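PCP domain (Thermobifida fusca, PDB 7KW3) probably carries amino acids or the growing peptide as thioesters on a phosphopantetheine arm during non-ribosomal peptide synthesis. Local coordinates at residues Glu19-Asp24 and Phe33-Asp38. Numbering follows the deposited sequence.
Sequences EVLGLD and FALGGD
L21, near the end of helix 8-21, reaches across to the loop of L35, G36 and G37. Its CB points at that loop, and CG, anti to the carbonyl carbon (chi1 -64°), carries the fork out to it, where one methyl meets a side chain and the other backbone. CD1 lies 3.6 Å from L35 CB and 4.0 Å from L35 CD1, the two side chains crossing at about a right angle, while CD2 rests 3.7 Å from L35 O and 3.8 Å from G37 N. A forked leucine suits a place with two surfaces to cover. Cut back to an alanine, L21 would probably open a gap beside L35 CB and over the G36-G37 peptide that its two methyls now fill. L23 adds a looser touch, its CD1 4.1 Å from L35 CD1. Beside the leucines, one water donates to both L21 O and L35 O, tying the two backbones together. Glycine suits three places: G22 takes a positive phi just after the helix, a CB on G36 would jam against L35 O, and one on G37 would crowd the F33 ring. At the surface, this contact sets the loop between helices 8-21 and 39-51 against the end of helix 8-21; L21 also touches L41 of helix 39-51, whose N-cap is D38.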
ATOM      1  N   GLU A  19      -5.535  -1.308  -6.970  1.00 47.51           N
ATOM      2  CA  GLU A  19      -6.291  -0.259  -7.641  1.00 50.13           C
ATOM      3  C   GLU A  19      -5.362   0.777  -8.265  1.00 54.69           C
ATOM      4  O   GLU A  19      -5.579   1.208  -9.403  1.00 55.31           O
ATOM      5  CB  GLU A  19      -7.250   0.401  -6.649  1.00 52.45           C
ATOM      6  CG  GLU A  19      -7.996   1.606  -7.218  1.00 71.42           C
ATOM      7  CD  GLU A  19      -8.400   2.606  -6.131  1.00 97.77           C
ATOM      8  OE1 GLU A  19      -8.643   3.785  -6.471  1.00101.31           O
ATOM      9  OE2 GLU A  19      -8.466   2.219  -4.936  1.00 96.64           O
ATOM     10  N   VAL A  20      -4.313   1.174  -7.543  1.00 47.98           N
ATOM     11  CA  VAL A  20      -3.425   2.228  -8.025  1.00 49.82           C
ATOM     12  C   VAL A  20      -2.562   1.720  -9.170  1.00 51.28           C
ATOM     13  O   VAL A  20      -2.331   2.434 -10.151  1.00 50.56           O
ATOM     14  CB  VAL A  20      -2.564   2.768  -6.863  1.00 45.75           C
ATOM     15  CG1 VAL A  20      -1.338   3.480  -7.378  1.00 48.92           C
ATOM     16  CG2 VAL A  20      -3.379   3.704  -5.996  1.00 48.83           C
ATOM     17  N   LEU A  21      -2.064   0.486  -9.064  1.00 49.12           N
ATOM     18  CA  LEU A  21      -1.204  -0.084 -10.092  1.00 51.62           C
ATOM     19  C   LEU A  21      -1.985  -0.684 -11.254  1.00 54.76           C
ATOM     20  O   LEU A  21      -1.366  -1.117 -12.232  1.00 52.63           O
ATOM     21  CB  LEU A  21      -0.286  -1.154  -9.488  1.00 53.03           C
ATOM     22  CG  LEU A  21       0.730  -0.665  -8.457  1.00 51.05           C
ATOM     23  CD1 LEU A  21       1.260  -1.837  -7.648  1.00 50.71           C
ATOM     24  CD2 LEU A  21       1.869   0.071  -9.143  1.00 56.08           C
ATOM     25  N   GLY A  22      -3.317  -0.711 -11.184  1.00 52.90           N
ATOM     26  CA  GLY A  22      -4.101  -1.274 -12.270  1.00 53.51           C
ATOM     27  C   GLY A  22      -4.098  -2.784 -12.338  1.00 57.78           C
ATOM     28  O   GLY A  22      -4.362  -3.346 -13.399  1.00 63.95           O
ATOM     29  N   LEU A  23      -3.812  -3.455 -11.233  1.00 58.03           N
ATOM     30  CA  LEU A  23      -3.759  -4.906 -11.177  1.00 61.02           C
ATOM     31  C   LEU A  23      -5.054  -5.451 -10.584  1.00 67.74           C
ATOM     32  O   LEU A  23      -5.826  -4.727  -9.947  1.00 65.81           O
ATOM     33  CB  LEU A  23      -2.548  -5.362 -10.357  1.00 57.66           C
ATOM     34  CG  LEU A  23      -1.204  -4.906 -10.933  1.00 62.11           C
ATOM     35  CD1 LEU A  23      -0.050  -5.136  -9.964  1.00 50.24           C
ATOM     36  CD2 LEU A  23      -0.929  -5.607 -12.271  1.00 55.08           C
ATOM     37  N   ASP A  24      -5.298  -6.744 -10.832  1.00 72.36           N
ATOM     38  CA  ASP A  24      -6.489  -7.399 -10.296  1.00 73.47           C
ATOM     39  C   ASP A  24      -6.381  -7.589  -8.790  1.00 70.17           C
ATOM     40  O   ASP A  24      -7.293  -7.239  -8.032  1.00 66.09           O
ATOM     41  CB  ASP A  24      -6.696  -8.749 -10.979  1.00 77.52           C
ATOM     42  CG  ASP A  24      -6.941  -8.613 -12.466  1.00111.52           C
ATOM     43  OD1 ASP A  24      -7.137  -7.463 -12.922  1.00117.89           O
ATOM     44  OD2 ASP A  24      -6.925  -9.646 -13.175  1.00116.03           O
ATOM     45  N   PHE A  33       7.315  -0.699  -5.943  1.00 47.17           N
ATOM     46  CA  PHE A  33       8.110  -0.261  -7.087  1.00 55.11           C
ATOM     47  C   PHE A  33       8.485  -1.413  -8.009  1.00 57.94           C
ATOM     48  O   PHE A  33       8.641  -1.202  -9.218  1.00 58.10           O
ATOM     49  CB  PHE A  33       9.341   0.503  -6.593  1.00 53.27           C
ATOM     50  CG  PHE A  33       8.973   1.737  -5.837  1.00 55.88           C
ATOM     51  CD1 PHE A  33       8.596   2.897  -6.517  1.00 54.75           C
ATOM     52  CD2 PHE A  33       8.893   1.710  -4.453  1.00 46.88           C
ATOM     53  CE1 PHE A  33       8.200   4.027  -5.823  1.00 57.40           C
ATOM     54  CE2 PHE A  33       8.499   2.837  -3.746  1.00 50.28           C
ATOM     55  CZ  PHE A  33       8.150   4.001  -4.435  1.00 53.22           C
ATOM     56  N   ALA A  34       8.594  -2.633  -7.488  1.00 58.62           N
ATOM     57  CA  ALA A  34       8.794  -3.769  -8.382  1.00 61.61           C
ATOM     58  C   ALA A  34       7.594  -3.974  -9.299  1.00 58.07           C
ATOM     59  O   ALA A  34       7.745  -4.522 -10.396  1.00 64.62           O
ATOM     60  CB  ALA A  34       9.070  -5.036  -7.571  1.00 61.67           C
ATOM     61  N   LEU A  35       6.406  -3.549  -8.870  1.00 58.90           N
ATOM     62  CA  LEU A  35       5.173  -3.707  -9.630  1.00 58.27           C
ATOM     63  C   LEU A  35       4.860  -2.505 -10.507  1.00 61.16           C
ATOM     64  O   LEU A  35       3.763  -2.429 -11.070  1.00 62.88           O
ATOM     65  CB  LEU A  35       4.004  -3.962  -8.677  1.00 54.89           C
ATOM     66  CG  LEU A  35       4.079  -5.317  -7.997  1.00 55.28           C
ATOM     67  CD1 LEU A  35       2.880  -5.497  -7.107  1.00 51.38           C
ATOM     68  CD2 LEU A  35       4.131  -6.390  -9.071  1.00 56.51           C
ATOM     69  N   GLY A  36       5.785  -1.559 -10.617  1.00 58.99           N
ATOM     70  CA  GLY A  36       5.608  -0.410 -11.475  1.00 61.36           C
ATOM     71  C   GLY A  36       5.353   0.911 -10.777  1.00 62.44           C
ATOM     72  O   GLY A  36       4.980   1.877 -11.451  1.00 59.43           O
ATOM     73  N   GLY A  37       5.544   0.996  -9.461  1.00 55.20           N
ATOM     74  CA  GLY A  37       5.314   2.251  -8.768  1.00 54.57           C
ATOM     75  C   GLY A  37       6.297   3.335  -9.180  1.00 53.39           C
ATOM     76  O   GLY A  37       7.396   3.072  -9.662  1.00 55.88           O
ATOM     77  N   ASP A  38       5.872   4.582  -8.995  1.00 52.38           N
ATOM     78  CA  ASP A  38       6.712   5.760  -9.208  1.00 52.37           C
ATOM     79  C   ASP A  38       6.110   6.910  -8.402  1.00 45.70           C
ATOM     80  O   ASP A  38       5.132   6.722  -7.673  1.00 51.53           O
ATOM     81  CB  ASP A  38       6.823   6.091 -10.703  1.00 51.23           C
ATOM     82  CG  ASP A  38       5.467   6.424 -11.336  1.00 54.19           C
ATOM     83  OD1 ASP A  38       4.476   6.661 -10.601  1.00 49.40           O
ATOM     84  OD2 ASP A  38       5.391   6.440 -12.582  1.00 62.25           O
TER
HETATM   85  O   HOH W   1       1.631  -1.795 -13.141  1.00 69.97           O